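Local atomic coordinates of methyltransferase (Thermus thermophilus, PDB entry 1WS6), a protein that is probably an S-adenosylmethionine-dependent methyltransferase with a Rossmann-like fold, perhaps acting on ribosomal RNA as its relatives do. Residues A[116-121]-A[125-130]; A[145-148]-A[152-155]. One frame throughout, in Å; residues are numbered along the deposited sequence.

Contact 1. Residues A[116-121]-A[125-130]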
HETATM    1  N   MSE A 116       3.258  -1.959   2.059  1.00 22.60           N
HETATM    2  CA  MSE A 116       4.079  -2.458   0.974  1.00 24.85           C
HETATM    3  C   MSE A 116       3.794  -3.917   0.624  1.00 24.31           C
HETATM    4  O   MSE A 116       3.946  -4.811   1.453  1.00 24.46           O
HETATM    5  CB  MSE A 116       5.551  -2.279   1.332  1.00 28.28           C
HETATM    6  CG  MSE A 116       6.509  -2.852   0.323  1.00 32.16           C
HETATM    7 SE   MSE A 116       8.332  -2.329   0.694  1.00 39.11          SE
HETATM    8  CE  MSE A 116       8.368  -0.796  -0.442  1.00 26.64           C
ATOM      9  N   ALA A 117       3.370  -4.146  -0.612  1.00 23.27           N
ATOM     10  CA  ALA A 117       3.087  -5.488  -1.095  1.00 22.54           C
ATOM     11  C   ALA A 117       3.814  -5.680  -2.427  1.00 22.58           C
ATOM     12  O   ALA A 117       3.200  -5.723  -3.497  1.00 22.93           O
ATOM     13  CB  ALA A 117       1.582  -5.679  -1.273  1.00 21.35           C
ATOM     14  N   PRO A 118       5.144  -5.789  -2.374  1.00 21.88           N
ATOM     15  CA  PRO A 118       5.940  -5.974  -3.587  1.00 22.47           C
ATOM     16  C   PRO A 118       5.801  -7.377  -4.161  1.00 23.16           C
ATOM     17  O   PRO A 118       5.369  -8.296  -3.472  1.00 23.30           O
ATOM     18  CB  PRO A 118       7.357  -5.674  -3.111  1.00 22.57           C
ATOM     19  CG  PRO A 118       7.350  -6.154  -1.705  1.00 21.79           C
ATOM     20  CD  PRO A 118       5.998  -5.738  -1.173  1.00 23.32           C
ATOM     21  N   PRO A 119       6.139  -7.552  -5.448  1.00 24.48           N
ATOM     22  CA  PRO A 119       6.033  -8.880  -6.052  1.00 24.77           C
ATOM     23  C   PRO A 119       6.961  -9.861  -5.344  1.00 25.82           C
ATOM     24  O   PRO A 119       8.158  -9.625  -5.228  1.00 26.05           O
ATOM     25  CB  PRO A 119       6.412  -8.629  -7.511  1.00 23.92           C
ATOM     26  CG  PRO A 119       7.290  -7.434  -7.445  1.00 24.36           C
ATOM     27  CD  PRO A 119       6.590  -6.559  -6.438  1.00 22.89           C
ATOM     28  N   TYR A 120       6.375 -10.954  -4.868  1.00 28.60           N
ATOM     29  CA  TYR A 120       7.067 -12.004  -4.123  1.00 31.80           C
ATOM     30  C   TYR A 120       8.371 -12.549  -4.703  1.00 33.63           C
ATOM     31  O   TYR A 120       9.120 -13.242  -4.005  1.00 34.31           O
ATOM     32  CB  TYR A 120       6.094 -13.160  -3.880  1.00 31.55           C
ATOM     33  CG  TYR A 120       4.904 -12.740  -3.054  1.00 33.85           C
ATOM     34  CD1 TYR A 120       3.824 -13.591  -2.857  1.00 33.58           C
ATOM     35  CD2 TYR A 120       4.868 -11.484  -2.457  1.00 33.79           C
ATOM     36  CE1 TYR A 120       2.738 -13.194  -2.079  1.00 35.78           C
ATOM     37  CE2 TYR A 120       3.797 -11.083  -1.687  1.00 35.30           C
ATOM     38  CZ  TYR A 120       2.734 -11.936  -1.498  1.00 35.58           C
ATOM     39  OH  TYR A 120       1.673 -11.518  -0.725  1.00 36.22           O
ATOM     40  N   ALA A 121       8.646 -12.242  -5.964  1.00 34.25           N
ATOM     41  CA  ALA A 121       9.864 -12.723  -6.601  1.00 36.60           C
ATOM     42  C   ALA A 121      11.081 -11.936  -6.115  1.00 37.10           C
ATOM     43  O   ALA A 121      12.211 -12.433  -6.160  1.00 37.57           O
ATOM     44  CB  ALA A 121       9.739 -12.617  -8.125  1.00 37.96           C
ATOM     45  N   ALA A 125      12.397  -8.457   2.188  1.00 33.14           N
ATOM     46  CA  ALA A 125      13.090  -8.512   3.464  1.00 32.11           C
ATOM     47  C   ALA A 125      14.087  -7.383   3.350  1.00 30.56           C
ATOM     48  O   ALA A 125      14.143  -6.497   4.199  1.00 30.62           O
ATOM     49  CB  ALA A 125      13.804  -9.846   3.632  1.00 33.47           C
ATOM     50  N   ALA A 126      14.877  -7.420   2.287  1.00 28.52           N
ATOM     51  CA  ALA A 126      15.817  -6.345   2.051  1.00 26.59           C
ATOM     52  C   ALA A 126      14.928  -5.136   1.740  1.00 24.78           C
ATOM     53  O   ALA A 126      15.194  -4.026   2.200  1.00 24.42           O
ATOM     54  CB  ALA A 126      16.711  -6.671   0.862  1.00 26.32           C
ATOM     55  N   LEU A 127      13.864  -5.364   0.972  1.00 22.72           N
ATOM     56  CA  LEU A 127      12.943  -4.281   0.622  1.00 24.35           C
ATOM     57  C   LEU A 127      12.265  -3.707   1.861  1.00 24.31           C
ATOM     58  O   LEU A 127      12.229  -2.489   2.038  1.00 25.68           O
ATOM     59  CB  LEU A 127      11.887  -4.748  -0.396  1.00 20.00           C
ATOM     60  CG  LEU A 127      12.405  -4.916  -1.832  1.00 17.10           C
ATOM     61  CD1 LEU A 127      11.273  -5.320  -2.732  1.00 16.69           C
ATOM     62  CD2 LEU A 127      13.018  -3.610  -2.325  1.00 16.69           C
ATOM     63  N   PHE A 128      11.749  -4.575   2.725  1.00 24.97           N
ATOM     64  CA  PHE A 128      11.091  -4.118   3.950  1.00 26.74           C
ATOM     65  C   PHE A 128      12.111  -3.377   4.799  1.00 25.41           C
ATOM     66  O   PHE A 128      11.801  -2.348   5.398  1.00 25.43           O
ATOM     67  CB  PHE A 128      10.533  -5.304   4.746  1.00 28.94           C
ATOM     68  CG  PHE A 128       9.414  -6.035   4.054  1.00 32.78           C
ATOM     69  CD1 PHE A 128       9.202  -7.389   4.290  1.00 34.47           C
ATOM     70  CD2 PHE A 128       8.564  -5.373   3.185  1.00 33.48           C
ATOM     71  CE1 PHE A 128       8.160  -8.067   3.672  1.00 35.83           C
ATOM     72  CE2 PHE A 128       7.518  -6.043   2.564  1.00 34.35           C
ATOM     73  CZ  PHE A 128       7.316  -7.389   2.807  1.00 36.03           C
ATOM     74  N   GLY A 129      13.332  -3.908   4.837  1.00 25.06           N
ATOM     75  CA  GLY A 129      14.397  -3.291   5.605  1.00 25.11           C
ATOM     76  C   GLY A 129      14.632  -1.862   5.167  1.00 27.08           C
ATOM     77  O   GLY A 129      14.809  -0.971   5.993  1.00 28.90           O
ATOM     78  N   GLU A 130      14.627  -1.640   3.858  1.00 28.97           N
ATOM     79  CA  GLU A 130      14.829  -0.305   3.303  1.00 30.60           C
ATOM     80  C   GLU A 130      13.686   0.634   3.688  1.00 29.37           C
ATOM     81  O   GLU A 130      13.915   1.792   4.041  1.00 29.21           O
ATOM     82  CB  GLU A 130      14.940  -0.385   1.778  1.00 33.23           C
ATOM     83  CG  GLU A 130      16.219  -1.055   1.297  1.00 39.77           C
ATOM     84  CD  GLU A 130      17.457  -0.179   1.489  1.00 44.24           C
ATOM     85  OE1 GLU A 130      18.582  -0.714   1.357  1.00 46.67           O
ATOM     86  OE2 GLU A 130      17.315   1.040   1.758  1.00 44.39           O
TER
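In the loop that carries the Pro-Pro-Tyr part of what is probably the (D/N)PPY-like motif of this methyltransferase class, Ala117 standing where such enzymes usually have an Asp or Asn, Met116 and Pro118 pack against Leu127 and Phe128 of helix 126-134. This strand-loop-helix connection illustrates how a loop after a parallel strand is seated by apolar side chains of the following helix: strand 111-116 ends at Met116, and the chain turns back with the first turn of the helix beside it. The first torsion of Met116, present as selenomethionine, swings CG away from the backbone N (chi1 176°) and sends the chain toward the helix before it bends at the selenium. Its SE reaches the edge of the Phe128 ring, 78° off the ring normal and 3.9 Å from Phe128 CD2, a Met-aromatic contact. One atom further round the ring, Phe128 CE2 lies 4.0 Å from Pro118 CD, which approaches obliquely. Pro118 CB is also 4.0 Å from Leu127 CD1, the two side chains lying alongside each other and pointing opposite ways. Phe49 touches both Met116 and Pro118 from a neighbouring loop, and Asp123 OD2 accepts a hydrogen bond from Ala126 N. Between the two segments there is no hydrogen bond, so apolar packing and the Met-aromatic contact hold loop to helix; the native sulfur would presumably sit likewise at the ring edge.

Contact 2. Residues A[145-148]-A[152-155]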
ATOM      1  N   LEU A 145       3.617  -4.821   6.023  1.00 22.85           N
ATOM      2  CA  LEU A 145       4.297  -5.566   4.980  1.00 25.51           C
ATOM      3  C   LEU A 145       3.504  -6.818   4.590  1.00 25.46           C
ATOM      4  O   LEU A 145       3.145  -7.613   5.456  1.00 25.77           O
ATOM      5  CB  LEU A 145       5.693  -5.938   5.498  1.00 29.16           C
ATOM      6  CG  LEU A 145       6.326  -4.826   6.374  1.00 33.62           C
ATOM      7  CD1 LEU A 145       7.592  -5.317   7.077  1.00 33.57           C
ATOM      8  CD2 LEU A 145       6.646  -3.616   5.510  1.00 33.17           C
ATOM      9  N   GLN A 146       3.195  -6.979   3.302  1.00 23.96           N
ATOM     10  CA  GLN A 146       2.471  -8.169   2.852  1.00 23.87           C
ATOM     11  C   GLN A 146       3.492  -9.094   2.215  1.00 24.17           C
ATOM     12  O   GLN A 146       4.373  -8.641   1.499  1.00 25.08           O
ATOM     13  CB  GLN A 146       1.382  -7.834   1.828  1.00 23.37           C
ATOM     14  CG  GLN A 146       0.667  -9.082   1.309  1.00 22.63           C
ATOM     15  CD  GLN A 146      -0.344  -8.797   0.202  1.00 26.24           C
ATOM     16  OE1 GLN A 146      -0.363  -9.479  -0.828  1.00 23.97           O
ATOM     17  NE2 GLN A 146      -1.201  -7.800   0.418  1.00 25.20           N
ATOM     18  N   HIS A 147       3.367 -10.391   2.463  1.00 24.80           N
ATOM     19  CA  HIS A 147       4.323 -11.354   1.936  1.00 25.15           C
ATOM     20  C   HIS A 147       3.803 -12.779   2.088  1.00 25.58           C
ATOM     21  O   HIS A 147       2.771 -13.014   2.714  1.00 26.11           O
ATOM     22  CB  HIS A 147       5.613 -11.220   2.729  1.00 24.27           C
ATOM     23  CG  HIS A 147       5.410 -11.342   4.211  1.00 24.75           C
ATOM     24  ND1 HIS A 147       5.133 -12.542   4.829  1.00 24.05           N
ATOM     25  CD2 HIS A 147       5.393 -10.405   5.189  1.00 26.43           C
ATOM     26  CE1 HIS A 147       4.956 -12.340   6.121  1.00 24.23           C
ATOM     27  NE2 HIS A 147       5.106 -11.051   6.367  1.00 25.42           N
ATOM     28  N   PRO A 148       4.507 -13.756   1.505  1.00 26.56           N
ATOM     29  CA  PRO A 148       4.013 -15.130   1.663  1.00 26.16           C
ATOM     30  C   PRO A 148       4.141 -15.537   3.127  1.00 27.19           C
ATOM     31  O   PRO A 148       5.144 -15.232   3.775  1.00 28.59           O
ATOM     32  CB  PRO A 148       4.910 -15.939   0.721  1.00 26.69           C
ATOM     33  CG  PRO A 148       6.125 -15.067   0.514  1.00 25.60           C
ATOM     34  CD  PRO A 148       5.572 -13.678   0.491  1.00 24.89           C
ATOM     35  N   TYR A 152       9.217 -14.991   7.318  1.00 28.70           N
ATOM     36  CA  TYR A 152       9.014 -14.519   8.685  1.00 27.78           C
ATOM     37  C   TYR A 152       9.891 -13.346   9.120  1.00 29.53           C
ATOM     38  O   TYR A 152      11.106 -13.357   8.925  1.00 28.95           O
ATOM     39  CB  TYR A 152       9.229 -15.651   9.692  1.00 26.33           C
ATOM     40  CG  TYR A 152       9.006 -15.192  11.122  1.00 23.42           C
ATOM     41  CD1 TYR A 152       7.733 -14.882  11.577  1.00 21.41           C
ATOM     42  CD2 TYR A 152      10.073 -14.990  11.987  1.00 24.03           C
ATOM     43  CE1 TYR A 152       7.528 -14.378  12.841  1.00 19.58           C
ATOM     44  CE2 TYR A 152       9.875 -14.481  13.266  1.00 20.19           C
ATOM     45  CZ  TYR A 152       8.601 -14.174  13.678  1.00 20.66           C
ATOM     46  OH  TYR A 152       8.396 -13.623  14.917  1.00 19.50           O
ATOM     47  N   LEU A 153       9.263 -12.345   9.732  1.00 29.73           N
ATOM     48  CA  LEU A 153       9.970 -11.170  10.236  1.00 30.32           C
ATOM     49  C   LEU A 153       9.627 -11.011  11.712  1.00 31.73           C
ATOM     50  O   LEU A 153       8.467 -11.132  12.103  1.00 32.14           O
ATOM     51  CB  LEU A 153       9.532  -9.899   9.504  1.00 30.05           C
ATOM     52  CG  LEU A 153       9.799  -9.709   8.013  1.00 31.86           C
ATOM     53  CD1 LEU A 153       8.988 -10.693   7.207  1.00 32.77           C
ATOM     54  CD2 LEU A 153       9.411  -8.297   7.624  1.00 32.64           C
ATOM     55  N   PRO A 154      10.635 -10.737  12.553  1.00 33.41           N
ATOM     56  CA  PRO A 154      10.430 -10.557  13.995  1.00 34.98           C
ATOM     57  C   PRO A 154      10.120  -9.097  14.332  1.00 36.39           C
ATOM     58  O   PRO A 154      10.006  -8.727  15.500  1.00 38.11           O
ATOM     59  CB  PRO A 154      11.763 -10.991  14.571  1.00 33.28           C
ATOM     60  CG  PRO A 154      12.722 -10.418  13.563  1.00 33.05           C
ATOM     61  CD  PRO A 154      12.074 -10.779  12.233  1.00 32.75           C
ATOM     62  N   LEU A 155       9.980  -8.273  13.301  1.00 37.88           N
ATOM     63  CA  LEU A 155       9.728  -6.849  13.480  1.00 39.72           C
ATOM     64  C   LEU A 155       8.422  -6.506  14.190  1.00 40.49           C
ATOM     65  O   LEU A 155       8.336  -5.478  14.872  1.00 41.97           O
ATOM     66  CB  LEU A 155       9.772  -6.133  12.129  1.00 39.58           C
ATOM     67  CG  LEU A 155      11.133  -6.034  11.435  1.00 41.85           C
ATOM     68  CD1 LEU A 155      12.124  -5.344  12.351  1.00 42.43           C
ATOM     69  CD2 LEU A 155      11.635  -7.415  11.070  1.00 44.71           C
TER
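The imidazole of His147 has Leu153 CD1 over one face, 4.0 Å from His147 NE2, while both ring nitrogens are engaged at the rim. The ring stands on strand 141-148, an inner strand of the Rossmann-like sheet, and the leucine comes from the loop that leads on to strand 157-161. His147 CG sits between the backbone N and the carbonyl carbon (chi1 54°), a rotation that folds the ring back toward the next residue and lets His147 ND1 donate to Pro148 O at 2.9 Å. That bond is nearly straight at the hydrogen, 169°, and the acceptor lies in the plane of the imidazole; the donor, by contrast, stands well above the carbonyl plane of Pro148, 64° out of it. His147 NE2 is hydrogen-bonded to Thr167 OG1 on the neighbouring antiparallel strand 164-170, so the two nitrogens together fix the rotation of the ring and keep its face turned to the loop. Phe128, from helix 126-134, touches His147, Leu145 and Leu153 alike and joins the helix to this contact. Replacing His147 by an alanine would probably leave Thr167 OG1 and Pro148 O without their imidazole partner and open a gap beneath the Leu153 methyl. Leu153 divides its fork between two residues of the strand: one methyl rests on the imidazole, and the other, CD2, is pressed against Leu145 CD1 at 3.5 Å, where the two leucines cross at a slant.

In the fold
After the small antiparallel pair 2-3 and 13-14 and helix 25-38, the chain lays down strands 44-48, 65-69 and 91-93 with their helices, then strand 111-116, which it leaves into contact 1, closing the loop to helix 126-134. Past the helix and the short strand 137-138 the chain enters strand 141-148, parallel to 111-116, and contact 2 closes the next loop, on the way to strand 157-161. The two closures follow in series, neither nested nor crossed, yet their centres lie 9 Å apart. Sheet pairing joins them through Met116 O and Gln146 N, 2.9 Å apart, and Phe128 CZ packs against Gln146 O, so the helix, the paired strands and the loop before 157-161 are tied together.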